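Local coordinates for Alr3699 protein (Nostoc sp., PDB 4XSO) that is of unknown function but belongs by family to the GT-B glycosyltransferases, proteins built from two Rossmann-like domains, at residues Val110-Ser115 with Arg120-His125; Ile238-Ala243 with Ala274-Leu279; Gln278-Cys283 with Val301-Cys306. All coordinates share one frame; numbering follows the deposited sequence.

Contact 1 (Val110-Ser115 with Arg120-His125); sequences VGAIAS and RPLVYH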
ATOM      1  N   VAL A 110       3.055  -0.848   6.315  1.00 38.65           N
ATOM      2  CA  VAL A 110       3.898  -0.462   5.215  1.00 37.89           C
ATOM      3  C   VAL A 110       4.877  -1.561   4.871  1.00 35.44           C
ATOM      4  O   VAL A 110       5.144  -1.837   3.711  1.00 39.91           O
ATOM      5  CB  VAL A 110       4.661   0.854   5.564  1.00 37.53           C
ATOM      6  CG1 VAL A 110       5.737   1.166   4.533  1.00 39.67           C
ATOM      7  CG2 VAL A 110       3.699   2.007   5.757  1.00 42.51           C
ATOM      8  N   GLY A 111       5.459  -2.188   5.876  1.00 33.68           N
ATOM      9  CA  GLY A 111       6.435  -3.243   5.597  1.00 30.28           C
ATOM     10  C   GLY A 111       5.816  -4.440   4.880  1.00 29.51           C
ATOM     11  O   GLY A 111       6.461  -5.101   4.084  1.00 28.08           O
ATOM     12  N   ALA A 112       4.553  -4.737   5.184  1.00 34.96           N
ATOM     13  CA  ALA A 112       3.809  -5.838   4.508  1.00 36.97           C
ATOM     14  C   ALA A 112       3.617  -5.585   3.017  1.00 33.77           C
ATOM     15  O   ALA A 112       3.863  -6.443   2.145  1.00 31.44           O
ATOM     16  CB  ALA A 112       2.438  -6.070   5.192  1.00 37.90           C
ATOM     17  N   ILE A 113       3.224  -4.364   2.703  1.00 36.06           N
ATOM     18  CA  ILE A 113       3.103  -3.930   1.295  1.00 40.58           C
ATOM     19  C   ILE A 113       4.433  -3.977   0.608  1.00 41.05           C
ATOM     20  O   ILE A 113       4.542  -4.528  -0.494  1.00 37.67           O
ATOM     21  CB  ILE A 113       2.564  -2.512   1.176  1.00 45.51           C
ATOM     22  CG1 ILE A 113       1.155  -2.513   1.718  1.00 48.06           C
ATOM     23  CG2 ILE A 113       2.652  -1.988  -0.255  1.00 49.50           C
ATOM     24  CD1 ILE A 113       0.597  -1.122   1.954  1.00 51.31           C
ATOM     25  N   ALA A 114       5.458  -3.441   1.258  1.00 34.20           N
ATOM     26  CA  ALA A 114       6.786  -3.433   0.670  1.00 37.50           C
ATOM     27  C   ALA A 114       7.320  -4.809   0.503  1.00 41.20           C
ATOM     28  O   ALA A 114       8.148  -5.094  -0.419  1.00 41.07           O
ATOM     29  CB  ALA A 114       7.778  -2.645   1.553  1.00 41.06           C
ATOM     30  N   SER A 115       6.926  -5.680   1.435  1.00 39.23           N
ATOM     31  CA  SER A 115       7.458  -7.034   1.422  1.00 37.16           C
ATOM     32  C   SER A 115       7.070  -7.789   0.125  1.00 37.02           C
ATOM     33  O   SER A 115       7.934  -8.483  -0.529  1.00 37.53           O
ATOM     34  CB  SER A 115       6.975  -7.817   2.645  1.00 39.51           C
ATOM     35  OG  SER A 115       7.364  -9.188   2.569  1.00 41.65           O
ATOM     36  N   ARG A 120      10.636  -9.515  -0.599  1.00 39.41           N
ATOM     37  CA  ARG A 120      11.566  -9.756   0.513  1.00 37.16           C
ATOM     38  C   ARG A 120      10.805 -10.291   1.724  1.00 33.57           C
ATOM     39  O   ARG A 120       9.705  -9.857   1.981  1.00 33.27           O
ATOM     40  CB  ARG A 120      12.216  -8.416   0.897  1.00 38.76           C
ATOM     41  CG  ARG A 120      12.915  -7.715  -0.251  1.00 39.41           C
ATOM     42  CD  ARG A 120      14.214  -8.456  -0.560  1.00 42.11           C
ATOM     43  NE  ARG A 120      15.017  -7.771  -1.591  1.00 39.93           N
ATOM     44  CZ  ARG A 120      15.123  -8.150  -2.866  1.00 46.86           C
ATOM     45  NH1 ARG A 120      14.421  -9.181  -3.361  1.00 43.53           N
ATOM     46  NH2 ARG A 120      15.937  -7.465  -3.665  1.00 44.67           N
ATOM     47  N   PRO A 121      11.378 -11.256   2.451  1.00 31.12           N
ATOM     48  CA  PRO A 121      10.616 -11.706   3.632  1.00 34.46           C
ATOM     49  C   PRO A 121      10.445 -10.589   4.708  1.00 32.64           C
ATOM     50  O   PRO A 121      11.173  -9.614   4.735  1.00 36.76           O
ATOM     51  CB  PRO A 121      11.442 -12.849   4.179  1.00 36.89           C
ATOM     52  CG  PRO A 121      12.837 -12.659   3.572  1.00 42.63           C
ATOM     53  CD  PRO A 121      12.658 -11.955   2.270  1.00 36.36           C
ATOM     54  N   LEU A 122       9.474 -10.787   5.569  1.00 28.82           N
ATOM     55  CA  LEU A 122       9.092  -9.837   6.566  1.00 28.65           C
ATOM     56  C   LEU A 122       9.027 -10.560   7.917  1.00 30.71           C
ATOM     57  O   LEU A 122       8.462 -11.664   8.055  1.00 28.44           O
ATOM     58  CB  LEU A 122       7.731  -9.304   6.215  1.00 28.40           C
ATOM     59  CG  LEU A 122       6.975  -8.482   7.250  1.00 33.02           C
ATOM     60  CD1 LEU A 122       7.642  -7.134   7.368  1.00 31.80           C
ATOM     61  CD2 LEU A 122       5.459  -8.345   6.907  1.00 32.60           C
ATOM     62  N   VAL A 123       9.578  -9.869   8.895  1.00 27.41           N
ATOM     63  CA  VAL A 123       9.495 -10.197  10.302  1.00 26.25           C
ATOM     64  C   VAL A 123       8.815  -9.036  10.963  1.00 25.38           C
ATOM     65  O   VAL A 123       9.119  -7.887  10.689  1.00 26.73           O
ATOM     66  CB  VAL A 123      10.889 -10.341  10.958  1.00 30.16           C
ATOM     67  CG1 VAL A 123      10.682 -10.578  12.436  1.00 34.21           C
ATOM     68  CG2 VAL A 123      11.697 -11.499  10.327  1.00 33.06           C
ATOM     69  N   TYR A 124       7.853  -9.341  11.796  1.00 27.70           N
ATOM     70  CA  TYR A 124       7.201  -8.409  12.635  1.00 24.96           C
ATOM     71  C   TYR A 124       7.622  -8.701  14.101  1.00 28.29           C
ATOM     72  O   TYR A 124       7.416  -9.785  14.583  1.00 28.89           O
ATOM     73  CB  TYR A 124       5.693  -8.630  12.517  1.00 30.05           C
ATOM     74  CG  TYR A 124       4.770  -7.768  13.371  1.00 28.19           C
ATOM     75  CD1 TYR A 124       5.115  -6.522  13.768  1.00 31.78           C
ATOM     76  CD2 TYR A 124       3.478  -8.234  13.707  1.00 34.60           C
ATOM     77  CE1 TYR A 124       4.245  -5.737  14.503  1.00 29.62           C
ATOM     78  CE2 TYR A 124       2.595  -7.471  14.443  1.00 29.09           C
ATOM     79  CZ  TYR A 124       2.992  -6.215  14.825  1.00 35.21           C
ATOM     80  OH  TYR A 124       2.137  -5.389  15.514  1.00 39.20           O
ATOM     81  N   HIS A 125       8.204  -7.722  14.763  1.00 28.79           N
ATOM     82  CA  HIS A 125       8.488  -7.795  16.200  1.00 28.88           C
ATOM     83  C   HIS A 125       7.477  -7.025  16.938  1.00 32.55           C
ATOM     84  O   HIS A 125       7.387  -5.817  16.758  1.00 28.54           O
ATOM     85  CB  HIS A 125       9.841  -7.189  16.467  1.00 33.53           C
ATOM     86  CG  HIS A 125      10.375  -7.544  17.795  1.00 32.74           C
ATOM     87  ND1 HIS A 125      11.704  -7.784  17.992  1.00 34.23           N
ATOM     88  CD2 HIS A 125       9.765  -7.723  18.994  1.00 38.91           C
ATOM     89  CE1 HIS A 125      11.909  -8.068  19.265  1.00 41.39           C
ATOM     90  NE2 HIS A 125      10.753  -8.030  19.896  1.00 36.56           N
TER

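Contact 2 (Ile238-Ala243 with Ala274-Leu279); sequences ILVGDA and ADIPQL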
ATOM      1  N   ILE A 238      11.436   7.814  46.093  1.00 36.74           N
ATOM      2  CA  ILE A 238      12.042   8.644  45.085  1.00 33.53           C
ATOM      3  C   ILE A 238      11.343   8.340  43.818  1.00 30.96           C
ATOM      4  O   ILE A 238      11.179   7.157  43.435  1.00 32.16           O
ATOM      5  CB  ILE A 238      13.599   8.481  44.955  1.00 37.99           C
ATOM      6  CG1 ILE A 238      13.978   7.062  44.572  1.00 40.01           C
ATOM      7  CG2 ILE A 238      14.314   8.833  46.254  1.00 35.26           C
ATOM      8  CD1 ILE A 238      15.432   6.948  44.121  1.00 45.30           C
ATOM      9  N   LEU A 239      10.874   9.402  43.168  1.00 32.70           N
ATOM     10  CA  LEU A 239      10.220   9.331  41.852  1.00 32.79           C
ATOM     11  C   LEU A 239      11.207   9.869  40.826  1.00 36.91           C
ATOM     12  O   LEU A 239      11.617  11.052  40.868  1.00 36.23           O
ATOM     13  CB  LEU A 239       8.921  10.137  41.794  1.00 37.09           C
ATOM     14  CG  LEU A 239       7.953   9.831  42.953  1.00 36.08           C
ATOM     15  CD1 LEU A 239       6.636  10.530  42.673  1.00 40.65           C
ATOM     16  CD2 LEU A 239       7.665   8.397  43.109  1.00 40.69           C
ATOM     17  N   VAL A 240      11.566   8.988  39.895  1.00 35.43           N
ATOM     18  CA  VAL A 240      12.543   9.300  38.919  1.00 34.68           C
ATOM     19  C   VAL A 240      11.867   9.216  37.598  1.00 35.64           C
ATOM     20  O   VAL A 240      11.307   8.191  37.210  1.00 38.03           O
ATOM     21  CB  VAL A 240      13.728   8.318  39.006  1.00 36.02           C
ATOM     22  CG1 VAL A 240      14.826   8.733  38.083  1.00 31.57           C
ATOM     23  CG2 VAL A 240      14.257   8.280  40.441  1.00 33.71           C
ATOM     24  N   GLY A 241      11.891  10.343  36.928  1.00 34.31           N
ATOM     25  CA  GLY A 241      11.365  10.508  35.608  1.00 34.92           C
ATOM     26  C   GLY A 241      10.777  11.921  35.493  1.00 40.36           C
ATOM     27  O   GLY A 241      10.642  12.711  36.474  1.00 40.22           O
ATOM     28  N   ASP A 242      10.415  12.240  34.281  1.00 42.59           N
ATOM     29  CA  ASP A 242       9.972  13.560  33.987  1.00 50.76           C
ATOM     30  C   ASP A 242       8.507  13.501  33.621  1.00 42.64           C
ATOM     31  O   ASP A 242       7.931  12.443  33.439  1.00 47.73           O
ATOM     32  CB  ASP A 242      10.872  14.252  32.927  1.00 50.70           C
ATOM     33  CG  ASP A 242      10.994  13.469  31.657  1.00 57.85           C
ATOM     34  OD1 ASP A 242      10.733  12.260  31.670  1.00 61.35           O
ATOM     35  OD2 ASP A 242      11.374  14.057  30.636  1.00 70.53           O
ATOM     36  N   ALA A 243       7.944  14.691  33.574  1.00 54.72           N
ATOM     37  CA  ALA A 243       6.581  14.961  33.203  1.00 56.18           C
ATOM     38  C   ALA A 243       6.596  15.193  31.711  1.00 53.91           C
ATOM     39  O   ALA A 243       7.619  15.575  31.125  1.00 56.86           O
ATOM     40  CB  ALA A 243       6.140  16.236  33.920  1.00 53.36           C
ATOM     41  N   ALA A 274      19.709   9.998  33.937  1.00 42.35           N
ATOM     42  CA  ALA A 274      20.432   9.039  33.061  1.00 49.69           C
ATOM     43  C   ALA A 274      21.044   7.863  33.837  1.00 45.78           C
ATOM     44  O   ALA A 274      21.176   6.765  33.277  1.00 52.69           O
ATOM     45  CB  ALA A 274      21.512   9.770  32.274  1.00 50.11           C
ATOM     46  N   ASP A 275      21.321   8.045  35.126  1.00 37.63           N
ATOM     47  CA  ASP A 275      21.983   7.005  35.953  1.00 37.34           C
ATOM     48  C   ASP A 275      20.964   6.063  36.717  1.00 33.69           C
ATOM     49  O   ASP A 275      20.952   5.936  37.967  1.00 29.59           O
ATOM     50  CB  ASP A 275      22.919   7.649  36.932  1.00 38.26           C
ATOM     51  CG  ASP A 275      22.201   8.729  37.793  1.00 41.46           C
ATOM     52  OD1 ASP A 275      21.452   9.509  37.211  1.00 46.97           O
ATOM     53  OD2 ASP A 275      22.347   8.755  39.021  1.00 44.32           O
ATOM     54  N   ILE A 276      20.144   5.394  35.935  1.00 33.09           N
ATOM     55  CA  ILE A 276      19.089   4.591  36.467  1.00 35.38           C
ATOM     56  C   ILE A 276      19.577   3.403  37.242  1.00 34.03           C
ATOM     57  O   ILE A 276      19.075   3.137  38.305  1.00 30.25           O
ATOM     58  CB  ILE A 276      18.079   4.175  35.388  1.00 34.69           C
ATOM     59  CG1 ILE A 276      17.429   5.411  34.737  1.00 40.91           C
ATOM     60  CG2 ILE A 276      17.008   3.306  36.046  1.00 37.26           C
ATOM     61  CD1 ILE A 276      16.521   6.253  35.626  1.00 38.49           C
ATOM     62  N   PRO A 277      20.598   2.697  36.731  1.00 33.59           N
ATOM     63  CA  PRO A 277      21.119   1.580  37.491  1.00 36.47           C
ATOM     64  C   PRO A 277      21.672   1.964  38.839  1.00 34.90           C
ATOM     65  O   PRO A 277      21.516   1.244  39.833  1.00 32.04           O
ATOM     66  CB  PRO A 277      22.257   1.042  36.567  1.00 37.82           C
ATOM     67  CG  PRO A 277      21.818   1.474  35.175  1.00 32.70           C
ATOM     68  CD  PRO A 277      21.278   2.828  35.410  1.00 35.00           C
ATOM     69  N   GLN A 278      22.361   3.086  38.883  1.00 33.26           N
ATOM     70  CA  GLN A 278      22.926   3.559  40.124  1.00 34.96           C
ATOM     71  C   GLN A 278      21.850   3.980  41.151  1.00 30.34           C
ATOM     72  O   GLN A 278      21.936   3.662  42.338  1.00 28.69           O
ATOM     73  CB  GLN A 278      23.839   4.769  39.844  1.00 39.82           C
ATOM     74  CG  GLN A 278      25.128   4.445  39.060  1.00 37.57           C
ATOM     75  CD  GLN A 278      24.860   3.981  37.646  1.00 37.87           C
ATOM     76  OE1 GLN A 278      23.943   4.493  36.938  1.00 41.18           O
ATOM     77  NE2 GLN A 278      25.683   3.032  37.178  1.00 39.33           N
ATOM     78  N   LEU A 279      20.886   4.763  40.676  1.00 34.73           N
ATOM     79  CA  LEU A 279      19.724   5.111  41.490  1.00 31.63           C
ATOM     80  C   LEU A 279      19.038   3.898  42.017  1.00 32.29           C
ATOM     81  O   LEU A 279      18.738   3.862  43.177  1.00 34.76           O
ATOM     82  CB  LEU A 279      18.752   5.971  40.685  1.00 30.41           C
ATOM     83  CG  LEU A 279      19.299   7.379  40.533  1.00 31.82           C
ATOM     84  CD1 LEU A 279      18.529   8.086  39.419  1.00 31.58           C
ATOM     85  CD2 LEU A 279      19.217   8.198  41.824  1.00 36.30           C
TER

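Contact 3 (Gln278-Cys283 with Val301-Cys306); sequences QLMAAC and VEAMLC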
ATOM      1  N   GLN A 278      22.361   3.086  38.883  1.00 33.26           N
ATOM      2  CA  GLN A 278      22.926   3.559  40.124  1.00 34.96           C
ATOM      3  C   GLN A 278      21.850   3.980  41.151  1.00 30.34           C
ATOM      4  O   GLN A 278      21.936   3.662  42.338  1.00 28.69           O
ATOM      5  CB  GLN A 278      23.839   4.769  39.844  1.00 39.82           C
ATOM      6  CG  GLN A 278      25.128   4.445  39.060  1.00 37.57           C
ATOM      7  CD  GLN A 278      24.860   3.981  37.646  1.00 37.87           C
ATOM      8  OE1 GLN A 278      23.943   4.493  36.938  1.00 41.18           O
ATOM      9  NE2 GLN A 278      25.683   3.032  37.178  1.00 39.33           N
ATOM     10  N   LEU A 279      20.886   4.763  40.676  1.00 34.73           N
ATOM     11  CA  LEU A 279      19.724   5.111  41.490  1.00 31.63           C
ATOM     12  C   LEU A 279      19.038   3.898  42.017  1.00 32.29           C
ATOM     13  O   LEU A 279      18.738   3.862  43.177  1.00 34.76           O
ATOM     14  CB  LEU A 279      18.752   5.971  40.685  1.00 30.41           C
ATOM     15  CG  LEU A 279      19.299   7.379  40.533  1.00 31.82           C
ATOM     16  CD1 LEU A 279      18.529   8.086  39.419  1.00 31.58           C
ATOM     17  CD2 LEU A 279      19.217   8.198  41.824  1.00 36.30           C
ATOM     18  N   MET A 280      18.790   2.901  41.150  1.00 32.35           N
ATOM     19  CA  MET A 280      18.167   1.616  41.577  1.00 30.64           C
ATOM     20  C   MET A 280      18.969   0.956  42.729  1.00 28.58           C
ATOM     21  O   MET A 280      18.459   0.516  43.760  1.00 30.12           O
ATOM     22  CB  MET A 280      18.078   0.689  40.376  1.00 29.58           C
ATOM     23  CG  MET A 280      17.027   1.045  39.299  1.00 28.92           C
ATOM     24  SD  MET A 280      16.796  -0.228  38.041  1.00 21.02           S
ATOM     25  CE  MET A 280      15.336   0.546  37.305  1.00 32.26           C
ATOM     26  N   ALA A 281      20.275   0.898  42.534  1.00 28.08           N
ATOM     27  CA  ALA A 281      21.161   0.355  43.523  1.00 30.02           C
ATOM     28  C   ALA A 281      21.024   1.078  44.836  1.00 30.71           C
ATOM     29  O   ALA A 281      21.101   0.448  45.893  1.00 36.02           O
ATOM     30  CB  ALA A 281      22.613   0.394  43.053  1.00 30.47           C
ATOM     31  N   ALA A 282      20.785   2.378  44.803  1.00 30.81           N
ATOM     32  CA  ALA A 282      20.624   3.078  46.036  1.00 32.16           C
ATOM     33  C   ALA A 282      19.262   2.924  46.707  1.00 32.79           C
ATOM     34  O   ALA A 282      19.108   3.355  47.804  1.00 34.27           O
ATOM     35  CB  ALA A 282      20.945   4.510  45.841  1.00 33.64           C
ATOM     36  N   CYS A 283      18.288   2.319  46.047  1.00 34.06           N
ATOM     37  CA  CYS A 283      16.977   2.045  46.670  1.00 32.03           C
ATOM     38  C   CYS A 283      17.120   0.819  47.555  1.00 35.50           C
ATOM     39  O   CYS A 283      18.137   0.088  47.490  1.00 34.25           O
ATOM     40  CB  CYS A 283      15.962   1.783  45.585  1.00 34.93           C
ATOM     41  SG  CYS A 283      15.631   3.302  44.681  1.00 36.71           S
ATOM     42  N   VAL A 301      12.888  -5.901  35.035  1.00 31.26           N
ATOM     43  CA  VAL A 301      14.184  -6.585  34.727  1.00 30.42           C
ATOM     44  C   VAL A 301      15.413  -5.806  35.153  1.00 28.51           C
ATOM     45  O   VAL A 301      16.350  -6.368  35.676  1.00 32.61           O
ATOM     46  CB  VAL A 301      14.283  -6.965  33.243  1.00 28.02           C
ATOM     47  CG1 VAL A 301      15.646  -7.645  32.946  1.00 28.03           C
ATOM     48  CG2 VAL A 301      13.161  -7.894  32.893  1.00 31.01           C
ATOM     49  N   GLU A 302      15.401  -4.495  34.997  1.00 31.84           N
ATOM     50  CA  GLU A 302      16.558  -3.691  35.377  1.00 34.69           C
ATOM     51  C   GLU A 302      16.808  -3.749  36.860  1.00 35.32           C
ATOM     52  O   GLU A 302      17.925  -3.928  37.290  1.00 28.12           O
ATOM     53  CB  GLU A 302      16.420  -2.256  34.881  1.00 33.03           C
ATOM     54  CG  GLU A 302      16.610  -2.275  33.378  1.00 33.72           C
ATOM     55  CD  GLU A 302      16.463  -0.929  32.725  1.00 45.41           C
ATOM     56  OE1 GLU A 302      15.441  -0.262  32.994  1.00 43.63           O
ATOM     57  OE2 GLU A 302      17.349  -0.601  31.900  1.00 41.15           O
ATOM     58  N   ALA A 303      15.726  -3.704  37.617  1.00 30.35           N
ATOM     59  CA  ALA A 303      15.807  -3.756  39.069  1.00 30.83           C
ATOM     60  C   ALA A 303      16.394  -5.090  39.541  1.00 30.73           C
ATOM     61  O   ALA A 303      17.232  -5.139  40.444  1.00 29.31           O
ATOM     62  CB  ALA A 303      14.413  -3.525  39.625  1.00 33.13           C
ATOM     63  N   MET A 304      15.968  -6.156  38.870  1.00 29.69           N
ATOM     64  CA  MET A 304      16.400  -7.518  39.175  1.00 30.65           C
ATOM     65  C   MET A 304      17.911  -7.630  38.874  1.00 29.06           C
ATOM     66  O   MET A 304      18.688  -8.137  39.672  1.00 33.31           O
ATOM     67  CB  MET A 304      15.580  -8.517  38.349  1.00 33.88           C
ATOM     68  CG  MET A 304      14.095  -8.606  38.734  1.00 31.13           C
ATOM     69  SD  MET A 304      13.101  -9.740  37.689  1.00 25.41           S
ATOM     70  CE  MET A 304      13.218 -11.018  38.821  1.00 36.37           C
ATOM     71  N   LEU A 305      18.329  -7.139  37.732  1.00 28.51           N
ATOM     72  CA  LEU A 305      19.751  -7.190  37.358  1.00 29.49           C
ATOM     73  C   LEU A 305      20.553  -6.357  38.293  1.00 31.41           C
ATOM     74  O   LEU A 305      21.772  -6.598  38.442  1.00 29.70           O
ATOM     75  CB  LEU A 305      19.919  -6.677  35.924  1.00 28.32           C
ATOM     76  CG  LEU A 305      19.443  -7.612  34.838  1.00 28.10           C
ATOM     77  CD1 LEU A 305      19.369  -6.866  33.520  1.00 30.97           C
ATOM     78  CD2 LEU A 305      20.357  -8.786  34.730  1.00 31.73           C
ATOM     79  N   CYS A 306      19.928  -5.342  38.928  1.00 31.14           N
ATOM     80  CA  CYS A 306      20.680  -4.551  39.898  1.00 29.92           C
ATOM     81  C   CYS A 306      20.728  -5.301  41.208  1.00 34.81           C
ATOM     82  O   CYS A 306      21.232  -4.805  42.203  1.00 35.18           O
ATOM     83  CB  CYS A 306      20.097  -3.167  40.159  1.00 32.10           C
ATOM     84  SG  CYS A 306      20.118  -2.016  38.812  1.00 33.30           S
TER

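Contact 1 (Val110-Ser115 with Arg120-His125)
The turn from helix 105-118 into strand 122-126, the returning half of a beta-alpha-beta crossover, is clasped where Ser115 meets Arg120. The backbone closes it first: Arg120 N donates to Ser115 O at 2.9 Å, lying in the carbonyl plane. The side chain of the same serine then adds a second bond, from Ser115 OG to Arg120 O at 2.5 Å. Because OG stands anti to the serine's backbone N (chi1 173°), the hydroxyl leaves the helix toward the chain that follows, and it meets the carbonyl almost head-on, at a C=O...O angle of 174°.

Helix and strand run antiparallel at 170°, the usual consequence of a crossover in which strands 99-102 and 122-126 lie parallel and adjacent. Between the two layers Leu122 is the apolar filler. Its CB sits 3.7 Å from Ser115 OG, while its two methyls rest on successive residues of the preceding helical turn: CD1 lies 4.0 Å from Gly111 O, where there is no side chain in the way, and CD2 comes within 3.8 Å of Ala112 CA. Phe150 of helix 137-150 also packs on Leu122 and Ala112. The guanidinium of Arg120 leads away from the helix and bonds instead to His95 O, at the end of helix 85-95.

Contact 2 (Ile238-Ala243 with Ala274-Leu279)
Three apolar side chains, Val240 from the strand and Ile276 and Leu279 from the helix, make the whole of the direct contact here, and methyl groups do all the touching. Val240 reaches across with a single branch. With CG1 anti to its backbone N (chi1 -174°), that methyl touches two others: Val240 CG1 is 3.9 Å from Ile276 CD1 and 4.0 Å from Leu279 CD1. On the helix, Ile276 CD1 lies 4.7 Å from Leu279 CD1, so the valine branch seats against the pair from the sheet side. The approaches differ. A bent chi2 (-67°) swings CD1 of Ile276 toward the valine, and the two side chains pass in opposite directions; Leu279 instead meets Val240 at a slant. Ile238, two residues earlier on the same face of the strand, also points toward the helix but is more distant. Phe212 and Leu270, from the strands on either side of 235-240, enlarge this apolar patch.

Hydrogen bonds do not cross the interface; they hold the helix turn and tie the strand into its sheet. Leu279 N donates to Asp275 O at 3.0 Å, fixing the first helical turn and with it the position of the leucine. Asp275 occupies the N-cap position without capping through its side chain; its carboxylate pairs with Arg273. On the strand side, backbone bonds to Val209, His211, Lys268 and Leu270 link 238-240 to both neighbours.

Helix 276-282 leads from edge strand 267-271 to strand 285-287, across 235-240 and 207-212, and such a helix laid over the middle of a parallel sheet with strand order 3-2-1-4-5-6 is characteristic of the Rossmann-like domains of GT-B proteins.

Contact 3 (Gln278-Cys283 with Val301-Cys306)
Met280 carries this helix-helix contact, laid against Glu302, Ala303 and Cys306 with no hydrogen bond from one segment to the other. The close-packed part begins at its root, where Met280 CB is 3.7 Å from Cys306 SG. From there the side chain runs out fully extended (chi2 -171°, chi3 170°), a straight arm that carries its sulfur onto the backbone of the opposing helix. Met280 SD settles over the peptide link between Glu302 and Ala303, 3.7 Å from both Glu302 C and Ala303 N. The small side chain of Ala303 leaves room for this approach, its CB lying 4.4 Å from Met280 SD. Cys306 lies alongside the arm, with its SG 3.9 Å from Met280 SD, so the thioether touches both a backbone and a second sulfur.

Met280 and Ala303 are buried, and Phe212 of strand 207-212 packs on the methionine as well. Glu302 and Cys306, by contrast, are both partly exposed and form the looser side. Met280 CE still touches Glu302 CB, at 3.9 Å, but the two side chains cross there, and the carboxylate belongs to another neighbourhood, where OE2 bonds to Tyr187 OH.

Helices 276-282 and 298-305 precede and follow strand 285-287, and their meeting through one long side chain and a few small residues is the side-by-side packing of successive crossover helices in a Rossmann-like alpha/beta domain.

In the fold
From the N terminus, contact 1 comes first and closes a short loop, only four residues separating its segments, within the first Rossmann-like domain. The chain then passes into the second domain, where contact 2 closes a loop of 30 residues and contact 3 one of 17. These two neither nest nor stand wholly apart: they share Gln278 and Leu279, so helix 276-282 faces the sheet in one and helix 298-305 in the other, with centres about 10 Å apart. Contact 1 lies across the molecule, its centre about 36 Å from that of contact 2. Leu384, at the end of the model, returns to touch Pro121.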